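PDB 2A38: titin from Homo sapiens, which serves as a giant structural and probably elastic protein of the muscle sarcomere, whose N-terminal pair of immunoglobulin domains is thought to anchor it in the Z-disc. Local coordinates for residues T22-A27 / K64-A69; G76-K81 / A93-K98; V15-G20 / P68-A73. All coordinates share one frame; numbering follows the deposited sequence.

Interaction 1 (T22-A27 / K64-A69); sequences TATFEA and KLTIPA. With CD (cadmium ion), chain D.
Ala-23 with Ile-67, and Phe-25 with Leu-65, are hydrogen-bonded pairs of two antiparallel strands. These are strands B and E of an immunoglobulin I-set sandwich. Each pair exchanges two backbone N-H...O bonds, among them Ile-67 N to Ala-23 O at 2.9 Å. On the inward face the small CB of Ala-23 sits 4.5 Å from Ile-67 CB. The ring of Phe-25 leads away from this partner strand and turns toward Tyr-78 and Trp-39 across the sandwich.

The outer face carries Thr-24, Glu-26, Lys-64 and Thr-66. Lys-64 runs back across strand 23-27. Its CB passes Phe-25 O at 4.1 Å. CG and then CD pass the methyl of Thr-24, with Lys-64 CD 3.8 Å from Thr-24 CG2. A bend at chi3 (-63°) then sets Lys-64 CE beside Glu-26, 3.9 Å from Glu-26 CG. NZ makes no contact with the carboxylate, and Lys-64 NZ stays 5.0 Å from Glu-26 OE2. Thr-66 OG1 also meets this methyl, so CG2 of Thr-24 touches both Lys-64 and Thr-66.

The carboxylate of Glu-26 is engaged elsewhere. Arg-62 NE donates a hydrogen bond to OE2, and the same oxygen binds cadmium together with His-28 and a water. The Glu-26 OE2 to cadmium distance is 2.2 Å.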
ATOM      1  N   THR A  22       0.344  -9.925  -1.142  1.00 41.63           N
ATOM      2  CA  THR A  22       1.301 -10.961  -0.777  1.00 41.96           C
ATOM      3  C   THR A  22       1.722 -11.731  -2.022  1.00 40.18           C
ATOM      4  O   THR A  22       0.899 -12.022  -2.889  1.00 39.55           O
ATOM      5  CB  THR A  22       0.697 -11.954   0.248  1.00 43.78           C
ATOM      6  OG1 THR A  22      -0.435 -12.617  -0.331  1.00 47.29           O
ATOM      7  CG2 THR A  22       0.249 -11.219   1.503  1.00 43.11           C
ATOM      8  N   ALA A  23       3.013 -12.039  -2.113  1.00 39.37           N
ATOM      9  CA  ALA A  23       3.542 -12.787  -3.253  1.00 38.63           C
ATOM     10  C   ALA A  23       4.084 -14.121  -2.772  1.00 37.66           C
ATOM     11  O   ALA A  23       4.776 -14.196  -1.753  1.00 36.03           O
ATOM     12  CB  ALA A  23       4.650 -11.999  -3.951  1.00 37.67           C
ATOM     13  N   THR A  24       3.762 -15.176  -3.510  1.00 37.31           N
ATOM     14  CA  THR A  24       4.219 -16.499  -3.143  1.00 36.31           C
ATOM     15  C   THR A  24       4.769 -17.312  -4.300  1.00 35.20           C
ATOM     16  O   THR A  24       4.136 -17.449  -5.352  1.00 35.67           O
ATOM     17  CB  THR A  24       3.097 -17.323  -2.495  1.00 36.90           C
ATOM     18  OG1 THR A  24       2.450 -16.536  -1.488  1.00 39.30           O
ATOM     19  CG2 THR A  24       3.674 -18.575  -1.843  1.00 36.61           C
ATOM     20  N   PHE A  25       5.972 -17.832  -4.082  1.00 32.97           N
ATOM     21  CA  PHE A  25       6.657 -18.704  -5.020  1.00 28.81           C
ATOM     22  C   PHE A  25       6.632 -20.052  -4.308  1.00 27.06           C
ATOM     23  O   PHE A  25       6.956 -20.135  -3.127  1.00 25.84           O
ATOM     24  CB  PHE A  25       8.103 -18.249  -5.224  1.00 29.26           C
ATOM     25  CG  PHE A  25       8.268 -17.212  -6.294  1.00 30.82           C
ATOM     26  CD1 PHE A  25       8.852 -15.984  -6.008  1.00 31.10           C
ATOM     27  CD2 PHE A  25       7.848 -17.471  -7.599  1.00 32.04           C
ATOM     28  CE1 PHE A  25       9.019 -15.027  -7.009  1.00 31.87           C
ATOM     29  CE2 PHE A  25       8.011 -16.518  -8.611  1.00 32.52           C
ATOM     30  CZ  PHE A  25       8.596 -15.296  -8.315  1.00 31.31           C
ATOM     31  N   GLU A  26       6.224 -21.099  -5.011  1.00 25.40           N
ATOM     32  CA  GLU A  26       6.169 -22.425  -4.420  1.00 25.21           C
ATOM     33  C   GLU A  26       6.663 -23.443  -5.440  1.00 23.97           C
ATOM     34  O   GLU A  26       6.495 -23.265  -6.642  1.00 23.79           O
ATOM     35  CB  GLU A  26       4.736 -22.759  -3.998  1.00 26.23           C
ATOM     36  CG  GLU A  26       4.578 -24.130  -3.347  1.00 30.46           C
ATOM     37  CD  GLU A  26       3.684 -25.066  -4.152  1.00 33.63           C
ATOM     38  OE1 GLU A  26       3.925 -25.225  -5.373  1.00 37.21           O
ATOM     39  OE2 GLU A  26       2.746 -25.650  -3.570  1.00 30.92           O
ATOM     40  N   ALA A  27       7.279 -24.512  -4.956  1.00 21.83           N
ATOM     41  CA  ALA A  27       7.791 -25.539  -5.833  1.00 19.99           C
ATOM     42  C   ALA A  27       7.805 -26.855  -5.092  1.00 20.29           C
ATOM     43  O   ALA A  27       7.812 -26.882  -3.873  1.00 21.32           O
ATOM     44  CB  ALA A  27       9.196 -25.183  -6.272  1.00 19.74           C
ATOM     45  N   LYS A  64       8.626 -23.082  -0.134  1.00 23.63           N
ATOM     46  CA  LYS A  64       7.819 -21.886  -0.298  1.00 24.79           C
ATOM     47  C   LYS A  64       8.542 -20.633   0.172  1.00 24.35           C
ATOM     48  O   LYS A  64       9.241 -20.645   1.181  1.00 23.31           O
ATOM     49  CB  LYS A  64       6.502 -22.053   0.459  1.00 28.39           C
ATOM     50  CG  LYS A  64       5.634 -20.806   0.502  1.00 33.79           C
ATOM     51  CD  LYS A  64       4.203 -21.144   0.883  1.00 36.50           C
ATOM     52  CE  LYS A  64       3.583 -22.041  -0.177  1.00 39.39           C
ATOM     53  NZ  LYS A  64       2.116 -22.209  -0.002  1.00 42.85           N
ATOM     54  N   LEU A  65       8.378 -19.560  -0.596  1.00 24.34           N
ATOM     55  CA  LEU A  65       8.971 -18.268  -0.286  1.00 26.64           C
ATOM     56  C   LEU A  65       7.837 -17.257  -0.359  1.00 29.02           C
ATOM     57  O   LEU A  65       7.265 -17.037  -1.422  1.00 30.76           O
ATOM     58  CB  LEU A  65      10.054 -17.903  -1.301  1.00 24.80           C
ATOM     59  CG  LEU A  65      10.793 -16.596  -1.007  1.00 26.06           C
ATOM     60  CD1 LEU A  65      12.160 -16.622  -1.654  1.00 25.96           C
ATOM     61  CD2 LEU A  65       9.979 -15.417  -1.502  1.00 24.69           C
ATOM     62  N   THR A  66       7.508 -16.644   0.770  1.00 31.57           N
ATOM     63  CA  THR A  66       6.421 -15.678   0.800  1.00 33.83           C
ATOM     64  C   THR A  66       6.864 -14.291   1.223  1.00 33.85           C
ATOM     65  O   THR A  66       7.577 -14.131   2.212  1.00 33.24           O
ATOM     66  CB  THR A  66       5.301 -16.128   1.763  1.00 35.34           C
ATOM     67  OG1 THR A  66       4.735 -17.361   1.298  1.00 37.24           O
ATOM     68  CG2 THR A  66       4.204 -15.071   1.842  1.00 36.60           C
ATOM     69  N   ILE A  67       6.448 -13.292   0.454  1.00 35.42           N
ATOM     70  CA  ILE A  67       6.751 -11.906   0.775  1.00 37.36           C
ATOM     71  C   ILE A  67       5.408 -11.311   1.184  1.00 39.53           C
ATOM     72  O   ILE A  67       4.507 -11.191   0.357  1.00 39.36           O
ATOM     73  CB  ILE A  67       7.291 -11.135  -0.439  1.00 36.46           C
ATOM     74  CG1 ILE A  67       8.526 -11.843  -0.999  1.00 34.96           C
ATOM     75  CG2 ILE A  67       7.644  -9.712  -0.029  1.00 35.40           C
ATOM     76  CD1 ILE A  67       9.128 -11.168  -2.209  1.00 34.56           C
ATOM     77  N   PRO A  68       5.246 -10.970   2.478  1.00 41.90           N
ATOM     78  CA  PRO A  68       4.008 -10.388   3.016  1.00 43.15           C
ATOM     79  C   PRO A  68       3.505  -9.182   2.216  1.00 43.92           C
ATOM     80  O   PRO A  68       2.527  -9.286   1.475  1.00 44.75           O
ATOM     81  CB  PRO A  68       4.400 -10.030   4.445  1.00 43.53           C
ATOM     82  CG  PRO A  68       5.349 -11.135   4.800  1.00 42.74           C
ATOM     83  CD  PRO A  68       6.222 -11.194   3.561  1.00 42.93           C
ATOM     84  N   ALA A  69       4.167  -8.041   2.368  1.00 44.51           N
ATOM     85  CA  ALA A  69       3.778  -6.840   1.634  1.00 44.95           C
ATOM     86  C   ALA A  69       4.790  -6.630   0.519  1.00 45.40           C
ATOM     87  O   ALA A  69       5.901  -6.157   0.758  1.00 45.69           O
ATOM     88  CB  ALA A  69       3.763  -5.634   2.563  1.00 44.79           C
TER
HETATM   89 CD    CD D 501       1.636 -27.407  -4.177  1.00 50.47          CD
HETATM   90  O   HOH W   1       2.101 -26.498  -6.242  1.00 26.97           O

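Interaction 2 (G76-K81 / A93-K98); sequences GRYSLK and AELLVK
Tyr-78 and Leu-95 meet because of how their first torsions are set. CG of Tyr-78 lies anti to its carbonyl carbon (chi1 -74°), and CG of Leu-95 lies anti to its backbone N (chi1 171°). The two side chains meet at a slant on the inward face. Leu-95 CD2 approaches Tyr-78 CE1 to 3.8 Å and lies 4.0 Å from Tyr-78 OH. Leu-95 CB touches the same side of the ring, 3.9 Å from CE1 of Tyr-78.

The backbones form an antiparallel pair from strands F and G of the immunoglobulin fold. Gly-76 and Leu-95 form one hydrogen-bonded pair, Tyr-78 and Ala-93 the next. Leu-95 N reaches Gly-76 O at 2.7 Å in a nearly straight bond. Gly-76 has a positive phi (127°), and a CB there would press on the carbonyl O of the residue before it. Gly-76 O also lies in the plane of the Tyr-78 ring, at its edge. On the outer face Glu-94 CG rests 3.5 Å from Gly-76 O.

Tyr-78 OH is hydrogen-bonded to Asn-74 O, four residues earlier. This is the tyrosine corner familiar in immunoglobulin domains. Strand 36-41 flanks strand 76-84 on one side, and strand 15-18 flanks strand 87-98 on the other. Phe-25 of strand 23-32 packs against Tyr-78, Ala-93 and Leu-95 from the opposing sheet.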
ATOM      1  N   GLY A  76      11.677  -9.064 -10.206  1.00 35.64           N
ATOM      2  CA  GLY A  76      12.937  -9.544 -10.739  1.00 34.74           C
ATOM      3  C   GLY A  76      12.934 -11.052 -10.819  1.00 35.04           C
ATOM      4  O   GLY A  76      11.874 -11.674 -10.708  1.00 34.34           O
ATOM      5  N   ARG A  77      14.113 -11.642 -11.008  1.00 34.80           N
ATOM      6  CA  ARG A  77      14.230 -13.090 -11.101  1.00 34.01           C
ATOM      7  C   ARG A  77      14.527 -13.749  -9.777  1.00 31.15           C
ATOM      8  O   ARG A  77      15.466 -13.375  -9.079  1.00 31.73           O
ATOM      9  CB  ARG A  77      15.329 -13.491 -12.070  1.00 37.48           C
ATOM     10  CG  ARG A  77      14.993 -13.270 -13.508  1.00 45.83           C
ATOM     11  CD  ARG A  77      15.976 -14.017 -14.380  1.00 52.04           C
ATOM     12  NE  ARG A  77      15.677 -13.847 -15.796  1.00 58.55           N
ATOM     13  CZ  ARG A  77      16.253 -14.552 -16.765  1.00 62.46           C
ATOM     14  NH1 ARG A  77      17.159 -15.480 -16.466  1.00 64.18           N
ATOM     15  NH2 ARG A  77      15.927 -14.326 -18.035  1.00 64.52           N
ATOM     16  N   TYR A  78      13.714 -14.738  -9.439  1.00 27.80           N
ATOM     17  CA  TYR A  78      13.899 -15.499  -8.217  1.00 25.43           C
ATOM     18  C   TYR A  78      14.148 -16.932  -8.650  1.00 23.67           C
ATOM     19  O   TYR A  78      13.470 -17.441  -9.541  1.00 22.79           O
ATOM     20  CB  TYR A  78      12.646 -15.456  -7.350  1.00 26.00           C
ATOM     21  CG  TYR A  78      12.441 -14.141  -6.651  1.00 28.45           C
ATOM     22  CD1 TYR A  78      12.099 -12.984  -7.367  1.00 28.82           C
ATOM     23  CD2 TYR A  78      12.601 -14.044  -5.267  1.00 29.00           C
ATOM     24  CE1 TYR A  78      11.925 -11.766  -6.716  1.00 29.33           C
ATOM     25  CE2 TYR A  78      12.430 -12.841  -4.609  1.00 29.94           C
ATOM     26  CZ  TYR A  78      12.095 -11.709  -5.334  1.00 29.87           C
ATOM     27  OH  TYR A  78      11.939 -10.530  -4.661  1.00 32.15           O
ATOM     28  N   SER A  79      15.126 -17.579  -8.034  1.00 20.08           N
ATOM     29  CA  SER A  79      15.418 -18.953  -8.379  1.00 19.28           C
ATOM     30  C   SER A  79      15.595 -19.795  -7.141  1.00 16.77           C
ATOM     31  O   SER A  79      15.925 -19.303  -6.075  1.00 17.66           O
ATOM     32  CB  SER A  79      16.664 -19.034  -9.255  1.00 21.41           C
ATOM     33  OG  SER A  79      17.794 -18.566  -8.555  1.00 28.39           O
ATOM     34  N   LEU A  80      15.365 -21.084  -7.305  1.00 16.78           N
ATOM     35  CA  LEU A  80      15.471 -22.053  -6.230  1.00 15.51           C
ATOM     36  C   LEU A  80      16.475 -23.134  -6.635  1.00 15.43           C
ATOM     37  O   LEU A  80      16.335 -23.729  -7.698  1.00 17.62           O
ATOM     38  CB  LEU A  80      14.090 -22.669  -6.010  1.00 14.74           C
ATOM     39  CG  LEU A  80      13.880 -23.774  -4.979  1.00 15.68           C
ATOM     40  CD1 LEU A  80      14.243 -23.262  -3.609  1.00 15.75           C
ATOM     41  CD2 LEU A  80      12.418 -24.206  -5.011  1.00 15.30           C
ATOM     42  N   LYS A  81      17.505 -23.348  -5.820  1.00 16.78           N
ATOM     43  CA  LYS A  81      18.503 -24.387  -6.086  1.00 18.69           C
ATOM     44  C   LYS A  81      18.313 -25.540  -5.108  1.00 17.96           C
ATOM     45  O   LYS A  81      18.143 -25.319  -3.917  1.00 16.96           O
ATOM     46  CB  LYS A  81      19.931 -23.881  -5.892  1.00 20.63           C
ATOM     47  CG  LYS A  81      20.459 -22.989  -6.991  1.00 28.79           C
ATOM     48  CD  LYS A  81      21.974 -22.783  -6.824  1.00 32.24           C
ATOM     49  CE  LYS A  81      22.503 -21.745  -7.818  1.00 36.27           C
ATOM     50  NZ  LYS A  81      23.989 -21.579  -7.749  1.00 39.42           N
ATOM     51  N   ALA A  93      12.014 -18.286 -11.888  1.00 23.28           N
ATOM     52  CA  ALA A  93      10.781 -17.618 -12.309  1.00 24.43           C
ATOM     53  C   ALA A  93      10.942 -16.120 -12.108  1.00 25.10           C
ATOM     54  O   ALA A  93      11.876 -15.669 -11.452  1.00 23.50           O
ATOM     55  CB  ALA A  93       9.588 -18.126 -11.497  1.00 24.16           C
ATOM     56  N   GLU A  94      10.024 -15.345 -12.664  1.00 27.98           N
ATOM     57  CA  GLU A  94      10.111 -13.902 -12.530  1.00 31.28           C
ATOM     58  C   GLU A  94       8.937 -13.327 -11.748  1.00 30.87           C
ATOM     59  O   GLU A  94       7.800 -13.787 -11.875  1.00 29.65           O
ATOM     60  CB  GLU A  94      10.172 -13.261 -13.911  1.00 35.11           C
ATOM     61  CG  GLU A  94      10.423 -11.774 -13.878  1.00 43.64           C
ATOM     62  CD  GLU A  94      10.009 -11.085 -15.172  1.00 49.64           C
ATOM     63  OE1 GLU A  94      10.463 -11.526 -16.255  1.00 53.26           O
ATOM     64  OE2 GLU A  94       9.226 -10.102 -15.103  1.00 51.75           O
ATOM     65  N   LEU A  95       9.223 -12.330 -10.918  1.00 30.95           N
ATOM     66  CA  LEU A  95       8.187 -11.671 -10.136  1.00 32.10           C
ATOM     67  C   LEU A  95       7.955 -10.276 -10.726  1.00 33.39           C
ATOM     68  O   LEU A  95       8.873  -9.459 -10.786  1.00 32.47           O
ATOM     69  CB  LEU A  95       8.611 -11.552  -8.669  1.00 30.77           C
ATOM     70  CG  LEU A  95       7.713 -10.679  -7.778  1.00 30.48           C
ATOM     71  CD1 LEU A  95       6.311 -11.253  -7.736  1.00 30.05           C
ATOM     72  CD2 LEU A  95       8.291 -10.599  -6.376  1.00 29.20           C
ATOM     73  N   LEU A  96       6.733 -10.021 -11.181  1.00 35.32           N
ATOM     74  CA  LEU A  96       6.381  -8.726 -11.755  1.00 36.87           C
ATOM     75  C   LEU A  96       5.398  -8.033 -10.826  1.00 36.85           C
ATOM     76  O   LEU A  96       4.315  -8.553 -10.559  1.00 37.07           O
ATOM     77  CB  LEU A  96       5.749  -8.915 -13.132  1.00 38.88           C
ATOM     78  CG  LEU A  96       5.166  -7.649 -13.761  1.00 42.09           C
ATOM     79  CD1 LEU A  96       6.239  -6.568 -13.822  1.00 42.26           C
ATOM     80  CD2 LEU A  96       4.618  -7.967 -15.155  1.00 42.17           C
ATOM     81  N   VAL A  97       5.775  -6.862 -10.328  1.00 37.29           N
ATOM     82  CA  VAL A  97       4.918  -6.126  -9.406  1.00 38.40           C
ATOM     83  C   VAL A  97       4.128  -5.022 -10.103  1.00 40.11           C
ATOM     84  O   VAL A  97       4.704  -4.130 -10.727  1.00 39.49           O
ATOM     85  CB  VAL A  97       5.749  -5.511  -8.262  1.00 37.16           C
ATOM     86  CG1 VAL A  97       4.839  -4.802  -7.273  1.00 36.10           C
ATOM     87  CG2 VAL A  97       6.549  -6.602  -7.573  1.00 35.72           C
ATOM     88  N   LYS A  98       2.804  -5.095  -9.987  1.00 42.10           N
ATOM     89  CA  LYS A  98       1.906  -4.115 -10.597  1.00 42.35           C
ATOM     90  C   LYS A  98       1.624  -2.959  -9.641  1.00 40.85           C
ATOM     91  O   LYS A  98       1.229  -3.169  -8.495  1.00 39.93           O
ATOM     92  CB  LYS A  98       0.589  -4.794 -11.004  1.00 44.42           C
ATOM     93  CG  LYS A  98      -0.472  -3.845 -11.550  1.00 47.47           C
ATOM     94  CD  LYS A  98       0.065  -3.029 -12.726  1.00 50.54           C
ATOM     95  CE  LYS A  98      -0.845  -1.849 -13.055  1.00 51.18           C
ATOM     96  NZ  LYS A  98      -0.221  -0.915 -14.037  1.00 51.51           N
TER

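Interaction 3 (V15-G20 / P68-A73); sequences VVVLEG and PAVTKA
Val-17 and Val-70 meet tip to tip at the inner, tightly packed end of this contact. The methyls Val-17 CG1 and Val-70 CG1 are 3.7 Å apart. Val-17 CG1 lies between its own backbone N and carbonyl carbon (chi1 68°), and this turn points it at the loop. Both valines are buried. They join the end of strand 15-18, the A' strand of the immunoglobulin domain, to the loop between strands E and F.

One backbone bond secures the crossing. Gly-20 N donates to Val-70 O at 2.7 Å, with an N-H...O angle of 166°, and approaches in the carbonyl plane. Gly-20 has a positive phi (77°), a shape that favours glycine, as the chain turns here toward strand 23-32. Its own carbonyl oxygen lies beside Ala-69, with Gly-20 O 3.8 Å from Ala-69 CA.

The solvent side is looser and polar. Glu-19 extends across the chain of Lys-72, and its carboxyl carbon CD comes to 3.5 Å from Lys-72 CG. Glu-19 CG packs beside the same methylene, 3.7 Å from Lys-72 CG. A salt bridge joins Glu-19 OE2 to Lys-72 NZ at 3.5 Å, but the position of OE2 is doubtful. With an alanine in place of Glu-19, the Lys-72 ammonium would probably lose its opposite charge, and its aliphatic chain would be likely to swing more freely.

Strand 87-98 runs parallel to strand 15-18 and exchanges backbone hydrogen bonds with Val-15, Val-17 and Glu-19. Val-97 of that strand touches both Glu-19 and Val-70. From the other sheet, Ala-23 of strand 23-32 closes over Val-17 and Val-70.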
ATOM      1  N   VAL A  15       4.951 -14.855 -11.566  1.00 37.61           N
ATOM      2  CA  VAL A  15       3.738 -14.246 -11.051  1.00 37.86           C
ATOM      3  C   VAL A  15       3.730 -12.716 -11.077  1.00 38.23           C
ATOM      4  O   VAL A  15       4.741 -12.058 -10.817  1.00 37.01           O
ATOM      5  CB  VAL A  15       3.471 -14.728  -9.606  1.00 37.71           C
ATOM      6  CG1 VAL A  15       4.584 -14.269  -8.694  1.00 36.53           C
ATOM      7  CG2 VAL A  15       2.129 -14.217  -9.124  1.00 39.89           C
ATOM      8  N   VAL A  16       2.575 -12.161 -11.428  1.00 38.97           N
ATOM      9  CA  VAL A  16       2.385 -10.719 -11.458  1.00 39.48           C
ATOM     10  C   VAL A  16       1.560 -10.402 -10.226  1.00 39.00           C
ATOM     11  O   VAL A  16       0.401 -10.807 -10.118  1.00 37.80           O
ATOM     12  CB  VAL A  16       1.605 -10.256 -12.700  1.00 39.80           C
ATOM     13  CG1 VAL A  16       1.422  -8.742 -12.659  1.00 40.28           C
ATOM     14  CG2 VAL A  16       2.347 -10.664 -13.954  1.00 39.84           C
ATOM     15  N   VAL A  17       2.168  -9.695  -9.287  1.00 39.39           N
ATOM     16  CA  VAL A  17       1.481  -9.348  -8.061  1.00 40.55           C
ATOM     17  C   VAL A  17       1.282  -7.838  -7.936  1.00 40.73           C
ATOM     18  O   VAL A  17       2.076  -7.039  -8.437  1.00 40.05           O
ATOM     19  CB  VAL A  17       2.254  -9.887  -6.828  1.00 39.85           C
ATOM     20  CG1 VAL A  17       3.577  -9.157  -6.674  1.00 40.18           C
ATOM     21  CG2 VAL A  17       1.409  -9.743  -5.580  1.00 40.43           C
ATOM     22  N   LEU A  18       0.200  -7.469  -7.262  1.00 41.64           N
ATOM     23  CA  LEU A  18      -0.169  -6.079  -7.033  1.00 41.78           C
ATOM     24  C   LEU A  18       0.572  -5.543  -5.811  1.00 42.07           C
ATOM     25  O   LEU A  18       0.556  -6.172  -4.756  1.00 42.39           O
ATOM     26  CB  LEU A  18      -1.675  -6.009  -6.792  1.00 41.87           C
ATOM     27  CG  LEU A  18      -2.364  -4.650  -6.795  1.00 42.80           C
ATOM     28  CD1 LEU A  18      -2.244  -4.004  -8.177  1.00 42.59           C
ATOM     29  CD2 LEU A  18      -3.823  -4.854  -6.421  1.00 43.19           C
ATOM     30  N   GLU A  19       1.222  -4.390  -5.949  1.00 42.21           N
ATOM     31  CA  GLU A  19       1.947  -3.797  -4.830  1.00 43.56           C
ATOM     32  C   GLU A  19       1.208  -3.955  -3.514  1.00 43.55           C
ATOM     33  O   GLU A  19      -0.015  -3.828  -3.460  1.00 43.81           O
ATOM     34  CB  GLU A  19       2.148  -2.310  -5.038  1.00 46.15           C
ATOM     35  CG  GLU A  19       3.348  -1.916  -5.829  1.00 51.44           C
ATOM     36  CD  GLU A  19       3.737  -0.494  -5.511  1.00 55.12           C
ATOM     37  OE1 GLU A  19       4.322  -0.274  -4.423  1.00 56.44           O
ATOM     38  OE2 GLU A  19       3.434   0.405  -6.333  1.00 57.86           O
ATOM     39  N   GLY A  20       1.953  -4.212  -2.448  1.00 43.04           N
ATOM     40  CA  GLY A  20       1.332  -4.359  -1.149  1.00 43.08           C
ATOM     41  C   GLY A  20       0.634  -5.684  -0.929  1.00 43.08           C
ATOM     42  O   GLY A  20       0.357  -6.042   0.213  1.00 44.03           O
ATOM     43  N   PRO A  68       5.246 -10.970   2.478  1.00 41.90           N
ATOM     44  CA  PRO A  68       4.008 -10.388   3.016  1.00 43.15           C
ATOM     45  C   PRO A  68       3.505  -9.182   2.216  1.00 43.92           C
ATOM     46  O   PRO A  68       2.527  -9.286   1.475  1.00 44.75           O
ATOM     47  CB  PRO A  68       4.400 -10.030   4.445  1.00 43.53           C
ATOM     48  CG  PRO A  68       5.349 -11.135   4.800  1.00 42.74           C
ATOM     49  CD  PRO A  68       6.222 -11.194   3.561  1.00 42.93           C
ATOM     50  N   ALA A  69       4.167  -8.041   2.368  1.00 44.51           N
ATOM     51  CA  ALA A  69       3.778  -6.840   1.634  1.00 44.95           C
ATOM     52  C   ALA A  69       4.790  -6.630   0.519  1.00 45.40           C
ATOM     53  O   ALA A  69       5.901  -6.157   0.758  1.00 45.69           O
ATOM     54  CB  ALA A  69       3.763  -5.634   2.563  1.00 44.79           C
ATOM     55  N   VAL A  70       4.411  -6.988  -0.701  1.00 45.87           N
ATOM     56  CA  VAL A  70       5.316  -6.847  -1.834  1.00 47.17           C
ATOM     57  C   VAL A  70       5.532  -5.404  -2.261  1.00 47.06           C
ATOM     58  O   VAL A  70       4.593  -4.614  -2.319  1.00 47.59           O
ATOM     59  CB  VAL A  70       4.807  -7.633  -3.045  1.00 47.97           C
ATOM     60  CG1 VAL A  70       5.799  -7.522  -4.195  1.00 48.94           C
ATOM     61  CG2 VAL A  70       4.610  -9.077  -2.661  1.00 48.52           C
ATOM     62  N   THR A  71       6.779  -5.070  -2.565  1.00 46.95           N
ATOM     63  CA  THR A  71       7.121  -3.726  -3.004  1.00 47.49           C
ATOM     64  C   THR A  71       7.663  -3.811  -4.429  1.00 47.82           C
ATOM     65  O   THR A  71       8.080  -4.882  -4.869  1.00 48.06           O
ATOM     66  CB  THR A  71       8.183  -3.100  -2.084  1.00 48.03           C
ATOM     67  OG1 THR A  71       9.397  -3.856  -2.171  1.00 49.37           O
ATOM     68  CG2 THR A  71       7.697  -3.106  -0.639  1.00 47.85           C
ATOM     69  N   LYS A  72       7.650  -2.694  -5.151  1.00 47.67           N
ATOM     70  CA  LYS A  72       8.143  -2.677  -6.526  1.00 47.09           C
ATOM     71  C   LYS A  72       9.622  -3.030  -6.589  1.00 46.51           C
ATOM     72  O   LYS A  72      10.128  -3.445  -7.632  1.00 46.42           O
ATOM     73  CB  LYS A  72       7.929  -1.302  -7.151  1.00 48.49           C
ATOM     74  CG  LYS A  72       6.511  -1.041  -7.622  1.00 51.50           C
ATOM     75  CD  LYS A  72       6.375   0.374  -8.160  1.00 53.83           C
ATOM     76  CE  LYS A  72       4.998   0.602  -8.753  1.00 55.93           C
ATOM     77  NZ  LYS A  72       4.799   2.017  -9.174  1.00 57.63           N
ATOM     78  N   ALA A  73      10.309  -2.864  -5.467  1.00 45.10           N
ATOM     79  CA  ALA A  73      11.734  -3.154  -5.389  1.00 43.64           C
ATOM     80  C   ALA A  73      12.019  -4.652  -5.253  1.00 42.59           C
ATOM     81  O   ALA A  73      13.175  -5.064  -5.194  1.00 42.85           O
ATOM     82  CB  ALA A  73      12.343  -2.396  -4.211  1.00 42.72           C
TER

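In the fold
Interactions 1 and 2 pair strands in the two opposing sheets of the first immunoglobulin domain. Interaction 3 lies at the end of the sandwich nearer the second domain. The first two rest on regular backbone bonding and meet in the core, where Phe-25 CE1 is 3.6 Å from Tyr-78 CG. Interaction 3 has one backbone bond, a small buried valine pair and a charged pair at the surface. It shares Pro-68 and Ala-69 with interaction 1, since the loop follows strand 62-67. It adjoins interaction 2 through neighbouring strands 15-18 and 87-98. Interactions 1 and 2 both hold untouching opposite charges on their outer faces, but in interaction 1 the acid, Glu-26, is a cadmium ligand.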